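Local coordinates for penaeus monodon metallodensovirus major capsid protein (Penaeus monodon metallodensovirus, PDB 6WH7) that forms the icosahedral shell of a shrimp densovirus, sixty copies assembling into the capsid that presumably encloses the viral genome, at residues A[165-171]-A[342-348]; A[220-225]-A[266-271]. All coordinates share one frame; numbering follows the deposited sequence.

Contact 1: A[165-171]-A[342-348]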
ATOM      1  N   GLN A 165     -31.392  47.602 -76.138  1.00 16.95           N
ATOM      2  CA  GLN A 165     -31.509  47.815 -77.576  1.00 16.95           C
ATOM      3  C   GLN A 165     -32.540  48.898 -77.888  1.00 16.95           C
ATOM      4  O   GLN A 165     -33.527  48.683 -78.591  1.00 16.95           O
ATOM      5  CB  GLN A 165     -31.826  46.509 -78.305  1.00 16.96           C
ATOM      6  CG  GLN A 165     -31.783  46.619 -79.812  1.00 16.96           C
ATOM      7  CD  GLN A 165     -31.955  45.295 -80.480  1.00 16.96           C
ATOM      8  OE1 GLN A 165     -31.968  44.270 -79.824  1.00 16.96           O
ATOM      9  NE2 GLN A 165     -32.100  45.301 -81.790  1.00 16.96           N
ATOM     10  N   CYS A 166     -32.312  50.075 -77.311  1.00 17.71           N
ATOM     11  CA  CYS A 166     -33.038  51.254 -77.758  1.00 17.71           C
ATOM     12  C   CYS A 166     -32.860  51.454 -79.253  1.00 17.71           C
ATOM     13  O   CYS A 166     -33.812  51.781 -79.967  1.00 17.71           O
ATOM     14  CB  CYS A 166     -32.557  52.487 -76.999  1.00 18.13           C
ATOM     15  SG  CYS A 166     -32.805  52.425 -75.229  1.00 18.13           S
ATOM     16  N   LEU A 167     -31.645  51.247 -79.743  1.00 17.28           N
ATOM     17  CA  LEU A 167     -31.307  51.395 -81.151  1.00 17.28           C
ATOM     18  C   LEU A 167     -31.044  50.010 -81.717  1.00 17.28           C
ATOM     19  O   LEU A 167     -30.046  49.372 -81.374  1.00 17.28           O
ATOM     20  CB  LEU A 167     -30.092  52.300 -81.322  1.00 17.22           C
ATOM     21  CG  LEU A 167     -30.320  53.806 -81.376  1.00 17.22           C
ATOM     22  CD1 LEU A 167     -30.933  54.312 -80.102  1.00 17.22           C
ATOM     23  CD2 LEU A 167     -28.996  54.493 -81.614  1.00 17.22           C
ATOM     24  N   SER A 168     -31.948  49.542 -82.567  1.00 17.31           N
ATOM     25  CA  SER A 168     -31.763  48.252 -83.215  1.00 17.31           C
ATOM     26  C   SER A 168     -30.774  48.356 -84.362  1.00 17.31           C
ATOM     27  O   SER A 168     -29.861  47.536 -84.491  1.00 17.31           O
ATOM     28  CB  SER A 168     -33.105  47.737 -83.720  1.00 18.28           C
ATOM     29  OG  SER A 168     -32.947  46.532 -84.434  1.00 18.28           O
ATOM     30  N   LYS A 169     -30.953  49.359 -85.203  1.00 17.14           N
ATOM     31  CA  LYS A 169     -30.137  49.589 -86.375  1.00 17.14           C
ATOM     32  C   LYS A 169     -29.767  51.058 -86.388  1.00 17.14           C
ATOM     33  O   LYS A 169     -30.582  51.912 -86.034  1.00 17.14           O
ATOM     34  CB  LYS A 169     -30.886  49.207 -87.642  1.00 17.81           C
ATOM     35  CG  LYS A 169     -30.089  49.343 -88.894  1.00 17.81           C
ATOM     36  CD  LYS A 169     -30.948  49.068 -90.093  1.00 17.81           C
ATOM     37  CE  LYS A 169     -31.331  47.616 -90.184  1.00 17.81           C
ATOM     38  NZ  LYS A 169     -32.152  47.366 -91.393  1.00 17.81           N
ATOM     39  N   VAL A 170     -28.538  51.349 -86.784  1.00 17.40           N
ATOM     40  CA  VAL A 170     -27.959  52.671 -86.609  1.00 17.40           C
ATOM     41  C   VAL A 170     -27.444  53.156 -87.950  1.00 17.40           C
ATOM     42  O   VAL A 170     -26.690  52.449 -88.621  1.00 17.40           O
ATOM     43  CB  VAL A 170     -26.832  52.645 -85.564  1.00 16.84           C
ATOM     44  CG1 VAL A 170     -26.209  53.972 -85.469  1.00 16.84           C
ATOM     45  CG2 VAL A 170     -27.378  52.239 -84.221  1.00 16.84           C
ATOM     46  N   TYR A 171     -27.831  54.354 -88.329  1.00 19.02           N
ATOM     47  CA  TYR A 171     -27.478  54.930 -89.608  1.00 19.02           C
ATOM     48  C   TYR A 171     -26.559  56.126 -89.422  1.00 19.02           C
ATOM     49  O   TYR A 171     -26.593  56.783 -88.379  1.00 19.02           O
ATOM     50  CB  TYR A 171     -28.725  55.391 -90.365  1.00 19.00           C
ATOM     51  CG  TYR A 171     -29.660  54.287 -90.755  1.00 19.00           C
ATOM     52  CD1 TYR A 171     -29.531  53.647 -91.969  1.00 19.00           C
ATOM     53  CD2 TYR A 171     -30.672  53.882 -89.906  1.00 19.00           C
ATOM     54  CE1 TYR A 171     -30.385  52.644 -92.331  1.00 19.00           C
ATOM     55  CE2 TYR A 171     -31.528  52.877 -90.256  1.00 19.00           C
ATOM     56  CZ  TYR A 171     -31.382  52.262 -91.469  1.00 19.00           C
ATOM     57  OH  TYR A 171     -32.241  51.255 -91.829  1.00 19.00           O
ATOM     58  N   ASN A 342     -23.630  51.180 -94.694  1.00 19.39           N
ATOM     59  CA  ASN A 342     -24.966  51.752 -94.800  1.00 19.39           C
ATOM     60  C   ASN A 342     -25.606  51.913 -93.433  1.00 19.39           C
ATOM     61  O   ASN A 342     -26.192  52.955 -93.130  1.00 19.39           O
ATOM     62  CB  ASN A 342     -25.831  50.872 -95.691  1.00 20.82           C
ATOM     63  CG  ASN A 342     -25.399  50.916 -97.121  1.00 20.82           C
ATOM     64  OD1 ASN A 342     -24.794  51.889 -97.558  1.00 20.82           O
ATOM     65  ND2 ASN A 342     -25.684  49.858 -97.861  1.00 20.82           N
ATOM     66  N   ASN A 343     -25.513  50.884 -92.606  1.00 17.60           N
ATOM     67  CA  ASN A 343     -26.040  50.926 -91.256  1.00 17.60           C
ATOM     68  C   ASN A 343     -25.319  49.867 -90.447  1.00 17.60           C
ATOM     69  O   ASN A 343     -24.695  48.961 -91.000  1.00 17.60           O
ATOM     70  CB  ASN A 343     -27.561  50.728 -91.243  1.00 18.18           C
ATOM     71  CG  ASN A 343     -27.996  49.421 -91.872  1.00 18.18           C
ATOM     72  OD1 ASN A 343     -27.389  48.377 -91.667  1.00 18.18           O
ATOM     73  ND2 ASN A 343     -29.034  49.488 -92.687  1.00 18.18           N
ATOM     74  N   ILE A 344     -25.395  49.998 -89.130  1.00 16.19           N
ATOM     75  CA  ILE A 344     -24.834  49.014 -88.221  1.00 16.19           C
ATOM     76  C   ILE A 344     -25.960  48.486 -87.351  1.00 16.19           C
ATOM     77  O   ILE A 344     -26.660  49.259 -86.691  1.00 16.19           O
ATOM     78  CB  ILE A 344     -23.695  49.589 -87.368  1.00 15.66           C
ATOM     79  CG1 ILE A 344     -22.493  49.913 -88.248  1.00 15.66           C
ATOM     80  CG2 ILE A 344     -23.282  48.603 -86.314  1.00 15.66           C
ATOM     81  CD1 ILE A 344     -21.402  50.654 -87.535  1.00 15.66           C
ATOM     82  N   GLN A 345     -26.140  47.177 -87.373  1.00 15.20           N
ATOM     83  CA  GLN A 345     -27.081  46.463 -86.533  1.00 15.20           C
ATOM     84  C   GLN A 345     -26.352  45.969 -85.297  1.00 15.20           C
ATOM     85  O   GLN A 345     -25.174  45.619 -85.364  1.00 15.20           O
ATOM     86  CB  GLN A 345     -27.665  45.285 -87.297  1.00 16.63           C
ATOM     87  CG  GLN A 345     -28.437  45.687 -88.512  1.00 16.63           C
ATOM     88  CD  GLN A 345     -28.761  44.510 -89.383  1.00 16.63           C
ATOM     89  OE1 GLN A 345     -28.054  43.506 -89.370  1.00 16.63           O
ATOM     90  NE2 GLN A 345     -29.835  44.620 -90.151  1.00 16.63           N
ATOM     91  N   PHE A 346     -27.039  45.951 -84.158  1.00 15.23           N
ATOM     92  CA  PHE A 346     -26.398  45.478 -82.935  1.00 15.23           C
ATOM     93  C   PHE A 346     -27.053  44.226 -82.369  1.00 15.23           C
ATOM     94  O   PHE A 346     -26.435  43.162 -82.421  1.00 15.23           O
ATOM     95  CB  PHE A 346     -26.297  46.600 -81.910  1.00 13.93           C
ATOM     96  CG  PHE A 346     -25.264  47.610 -82.268  1.00 13.93           C
ATOM     97  CD1 PHE A 346     -23.926  47.302 -82.138  1.00 13.93           C
ATOM     98  CD2 PHE A 346     -25.612  48.854 -82.731  1.00 13.93           C
ATOM     99  CE1 PHE A 346     -22.966  48.210 -82.464  1.00 13.93           C
ATOM    100  CE2 PHE A 346     -24.648  49.766 -83.055  1.00 13.93           C
ATOM    101  CZ  PHE A 346     -23.326  49.442 -82.919  1.00 13.93           C
ATOM    102  N   GLY A 347     -28.254  44.294 -81.824  1.00 14.23           N
ATOM    103  CA  GLY A 347     -28.860  43.070 -81.368  1.00 14.23           C
ATOM    104  C   GLY A 347     -28.141  42.437 -80.194  1.00 14.23           C
ATOM    105  O   GLY A 347     -27.511  41.390 -80.330  1.00 14.23           O
ATOM    106  N   PRO A 348     -28.149  43.094 -79.042  1.00 13.80           N
ATOM    107  CA  PRO A 348     -27.507  42.516 -77.859  1.00 13.80           C
ATOM    108  C   PRO A 348     -28.095  41.164 -77.498  1.00 13.80           C
ATOM    109  O   PRO A 348     -29.148  40.752 -77.983  1.00 13.80           O
ATOM    110  CB  PRO A 348     -27.808  43.541 -76.767  1.00 14.28           C
ATOM    111  CG  PRO A 348     -29.039  44.183 -77.211  1.00 14.28           C
ATOM    112  CD  PRO A 348     -28.922  44.292 -78.691  1.00 14.28           C
TER
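Val170 and Ile344 form the hydrogen-bonded pair of a short antiparallel ladder. Val170 N donates a hydrogen bond to Ile344 O at 2.8 Å, and Ile344 N donates one to Val170 O, also at 2.8 Å. Beyond the regular strand the ladder is prolonged by a longer bond, Phe346 N to Ser168 O at 3.3 Å. Lys169 and Gln345 make the adjoining non-hydrogen-bonded pair.

Polar side chains gather on the face of Lys169 and Gln345, but they meet largely through carbon. The lysine chain bends at its third torsion (chi3 -70°) and crosses Asn343, with CD 3.3 Å from Asn343 ND2, before CE runs beside the Gln345 amide. Asn343 CB sits over one face of the Tyr171 ring in a CH-pi contact, 3.9 Å from its centroid; the amide stands nearly perpendicular to the ring, with planes 86° apart.

Apolar packing marks the other face, where Val170 CG2 meets the edge of the Phe346 ring 3.9 Å from CE2. At the turn, Gln165 reaches across to Pro348 with its CG anti to the backbone nitrogen (chi1 -172°) and OE1 3.2 Å from Pro348 CD, while its NE2 is hydrogen-bonded to Asp244.

Asn322 of a second subunit packs against both Gln165 and Pro348, placing this end at a capsid interface. Strand 340-345 lies between strands 169-179 and 335-337 in a three-stranded antiparallel sheet, whose Val170-Ile344 face rests on Val82 of strand 79-83, with Tyr272 of strand 270-274 against Val170 and Phe346.

Contact 2: A[220-225]-A[266-271]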
ATOM      1  N   PHE A 220     -13.802  45.964 -72.845  1.00 11.84           N
ATOM      2  CA  PHE A 220     -15.046  45.333 -73.259  1.00 11.84           C
ATOM      3  C   PHE A 220     -14.706  44.088 -74.049  1.00 11.84           C
ATOM      4  O   PHE A 220     -13.976  44.168 -75.035  1.00 11.84           O
ATOM      5  CB  PHE A 220     -15.896  46.294 -74.082  1.00 11.79           C
ATOM      6  CG  PHE A 220     -16.197  47.556 -73.361  1.00 11.79           C
ATOM      7  CD1 PHE A 220     -17.196  47.604 -72.421  1.00 11.79           C
ATOM      8  CD2 PHE A 220     -15.450  48.682 -73.591  1.00 11.79           C
ATOM      9  CE1 PHE A 220     -17.450  48.749 -71.744  1.00 11.79           C
ATOM     10  CE2 PHE A 220     -15.706  49.828 -72.917  1.00 11.79           C
ATOM     11  CZ  PHE A 220     -16.699  49.859 -71.986  1.00 11.79           C
ATOM     12  N   SER A 221     -15.217  42.947 -73.610  1.00 12.28           N
ATOM     13  CA  SER A 221     -14.944  41.675 -74.250  1.00 12.28           C
ATOM     14  C   SER A 221     -16.250  40.994 -74.606  1.00 12.28           C
ATOM     15  O   SER A 221     -17.294  41.247 -74.006  1.00 12.28           O
ATOM     16  CB  SER A 221     -14.124  40.749 -73.354  1.00 13.74           C
ATOM     17  OG  SER A 221     -12.834  41.274 -73.126  1.00 13.74           O
ATOM     18  N   HIS A 222     -16.176  40.119 -75.598  1.00 12.64           N
ATOM     19  CA  HIS A 222     -17.294  39.259 -75.946  1.00 12.64           C
ATOM     20  C   HIS A 222     -16.750  37.879 -76.248  1.00 12.64           C
ATOM     21  O   HIS A 222     -15.915  37.725 -77.141  1.00 12.64           O
ATOM     22  CB  HIS A 222     -18.050  39.806 -77.147  1.00 12.44           C
ATOM     23  CG  HIS A 222     -19.270  39.022 -77.502  1.00 12.44           C
ATOM     24  ND1 HIS A 222     -20.360  38.928 -76.669  1.00 12.44           N
ATOM     25  CD2 HIS A 222     -19.576  38.303 -78.604  1.00 12.44           C
ATOM     26  CE1 HIS A 222     -21.284  38.181 -77.243  1.00 12.44           C
ATOM     27  NE2 HIS A 222     -20.833  37.789 -78.418  1.00 12.44           N
ATOM     28  N   ASP A 223     -17.224  36.883 -75.519  1.00 13.51           N
ATOM     29  CA  ASP A 223     -16.865  35.504 -75.787  1.00 13.51           C
ATOM     30  C   ASP A 223     -17.798  34.919 -76.829  1.00 13.51           C
ATOM     31  O   ASP A 223     -18.999  35.185 -76.828  1.00 13.51           O
ATOM     32  CB  ASP A 223     -16.926  34.662 -74.517  1.00 15.66           C
ATOM     33  CG  ASP A 223     -15.788  34.944 -73.576  1.00 15.66           C
ATOM     34  OD1 ASP A 223     -14.801  35.565 -74.005  1.00 15.66           O
ATOM     35  OD2 ASP A 223     -15.875  34.533 -72.403  1.00 15.66           O
ATOM     36  N   LEU A 224     -17.235  34.116 -77.720  1.00 14.17           N
ATOM     37  CA  LEU A 224     -17.998  33.354 -78.694  1.00 14.17           C
ATOM     38  C   LEU A 224     -17.800  31.879 -78.402  1.00 14.17           C
ATOM     39  O   LEU A 224     -16.664  31.400 -78.378  1.00 14.17           O
ATOM     40  CB  LEU A 224     -17.548  33.658 -80.120  1.00 13.31           C
ATOM     41  CG  LEU A 224     -18.108  34.844 -80.882  1.00 13.31           C
ATOM     42  CD1 LEU A 224     -17.673  36.126 -80.258  1.00 13.31           C
ATOM     43  CD2 LEU A 224     -17.616  34.764 -82.288  1.00 13.31           C
ATOM     44  N   ASP A 225     -18.889  31.166 -78.176  1.00 15.11           N
ATOM     45  CA  ASP A 225     -18.858  29.710 -78.165  1.00 15.11           C
ATOM     46  C   ASP A 225     -19.646  29.267 -79.386  1.00 15.11           C
ATOM     47  O   ASP A 225     -20.877  29.280 -79.379  1.00 15.11           O
ATOM     48  CB  ASP A 225     -19.450  29.151 -76.881  1.00 16.25           C
ATOM     49  CG  ASP A 225     -19.227  27.667 -76.740  1.00 16.25           C
ATOM     50  OD1 ASP A 225     -18.506  27.095 -77.576  1.00 16.25           O
ATOM     51  OD2 ASP A 225     -19.775  27.068 -75.795  1.00 16.25           O
ATOM     52  N   ARG A 266     -26.720  34.710 -78.723  1.00 13.60           N
ATOM     53  CA  ARG A 266     -25.535  35.395 -78.237  1.00 13.60           C
ATOM     54  C   ARG A 266     -25.303  36.575 -79.163  1.00 13.60           C
ATOM     55  O   ARG A 266     -25.140  36.393 -80.370  1.00 13.60           O
ATOM     56  CB  ARG A 266     -24.324  34.469 -78.215  1.00 14.15           C
ATOM     57  CG  ARG A 266     -23.137  35.034 -77.496  1.00 14.15           C
ATOM     58  CD  ARG A 266     -21.954  34.130 -77.670  1.00 14.15           C
ATOM     59  NE  ARG A 266     -22.165  32.819 -77.081  1.00 14.15           N
ATOM     60  CZ  ARG A 266     -21.840  32.498 -75.839  1.00 14.15           C
ATOM     61  NH1 ARG A 266     -21.267  33.392 -75.052  1.00 14.15           N
ATOM     62  NH2 ARG A 266     -22.072  31.278 -75.393  1.00 14.15           N
ATOM     63  N   GLY A 267     -25.298  37.776 -78.604  1.00 12.78           N
ATOM     64  CA  GLY A 267     -25.135  38.961 -79.415  1.00 12.78           C
ATOM     65  C   GLY A 267     -24.377  40.003 -78.633  1.00 12.78           C
ATOM     66  O   GLY A 267     -24.103  39.837 -77.446  1.00 12.78           O
ATOM     67  N   MET A 268     -24.023  41.081 -79.312  1.00 13.04           N
ATOM     68  CA  MET A 268     -23.287  42.166 -78.686  1.00 13.04           C
ATOM     69  C   MET A 268     -24.111  43.434 -78.684  1.00 13.04           C
ATOM     70  O   MET A 268     -24.687  43.806 -79.705  1.00 13.04           O
ATOM     71  CB  MET A 268     -21.951  42.410 -79.377  1.00 13.25           C
ATOM     72  CG  MET A 268     -21.003  41.281 -79.164  1.00 13.25           C
ATOM     73  SD  MET A 268     -19.316  41.678 -79.569  1.00 13.25           S
ATOM     74  CE  MET A 268     -19.426  41.609 -81.288  1.00 13.25           C
ATOM     75  N   ALA A 269     -24.153  44.088 -77.536  1.00 12.71           N
ATOM     76  CA  ALA A 269     -24.888  45.325 -77.395  1.00 12.71           C
ATOM     77  C   ALA A 269     -24.172  46.455 -78.117  1.00 12.71           C
ATOM     78  O   ALA A 269     -22.965  46.408 -78.365  1.00 12.71           O
ATOM     79  CB  ALA A 269     -25.067  45.671 -75.922  1.00 13.25           C
ATOM     80  N   GLY A 270     -24.945  47.475 -78.480  1.00 13.08           N
ATOM     81  CA  GLY A 270     -24.367  48.624 -79.147  1.00 13.08           C
ATOM     82  C   GLY A 270     -23.501  49.402 -78.196  1.00 13.08           C
ATOM     83  O   GLY A 270     -23.921  49.727 -77.083  1.00 13.08           O
ATOM     84  N   HIS A 271     -22.276  49.683 -78.609  1.00 12.58           N
ATOM     85  CA  HIS A 271     -21.405  50.549 -77.839  1.00 12.58           C
ATOM     86  C   HIS A 271     -21.318  51.902 -78.518  1.00 12.58           C
ATOM     87  O   HIS A 271     -21.215  51.993 -79.741  1.00 12.58           O
ATOM     88  CB  HIS A 271     -20.017  49.957 -77.640  1.00 11.16           C
ATOM     89  CG  HIS A 271     -19.999  48.776 -76.726  1.00 11.16           C
ATOM     90  ND1 HIS A 271     -18.844  48.102 -76.409  1.00 11.16           N
ATOM     91  CD2 HIS A 271     -20.998  48.130 -76.087  1.00 11.16           C
ATOM     92  CE1 HIS A 271     -19.127  47.111 -75.586  1.00 11.16           C
ATOM     93  NE2 HIS A 271     -20.430  47.101 -75.382  1.00 11.16           N
TER
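Met268 CG lies over one face of the His222 imidazole, almost on the ring normal and 3.3 Å from the centroid, in a CH-pi contact. The sulfur is displaced obliquely, SD lying 3.9 Å from the same centroid. Also oblique to this ring are Arg266 CG and Gly267 O, the latter 3.3 Å from His222 CE1. Phe220 and His271 form a T-shaped pair, the histidine edge directed at the phenyl face, with centroids 4.9 Å apart and planes at 62°. His271 CE1 does the touching, 3.7 Å from Phe220 CB, while ND1 is hydrogen-bonded to Tyr126. Phe220 also stacks with His159, and His271 with Trp85.

Arg266 bends at its third torsion (chi3 -63°), which lays the guanidinium beside the backbone of 223-225, one face toward Asp225 N. A weak hydrogen bond joins its NH1 to Asp223 O at 3.4 Å. The Asp225 carboxylate instead makes a salt bridge through OD1 to Arg356 of a third subunit.

The segments run nearly antiparallel, 164° apart end to end, and meet mainly through side chains, probably as part of the packing between facing sheets of the jelly-roll core usual in parvovirus capsid proteins. Strand 218-222 pairs with strand 118-135, whose Val124 touches both His222 and Met268. Segment 266-271 leads into strand 270-274 of another sheet, where Ile161 of strand 157-162 touches Phe220 and His271.

In the fold
From the N terminus, the chain enters contact 1 at 165-171, continues along strand 169-179 and reaches 220-225. Contact 2 closes first, after some 40 intervening residues, when the chain returns at 266-271; contact 1 closes only at 342-348, so the smaller loop lies wholly within the larger. Contact 1 joins strands of a three-stranded sheet, whereas contact 2 bridges the sheet holding 118-135 and 218-222 and the sheet holding 157-162 and 270-274. The contacts, with centres about 14 Å apart, also touch: Phe346 CD1 packs 3.3 Å from Gly270 CA, and Pro348 lies against Ala269. Segment 266-271, touching 220-225 and 342-348, thus ties the three sheets together.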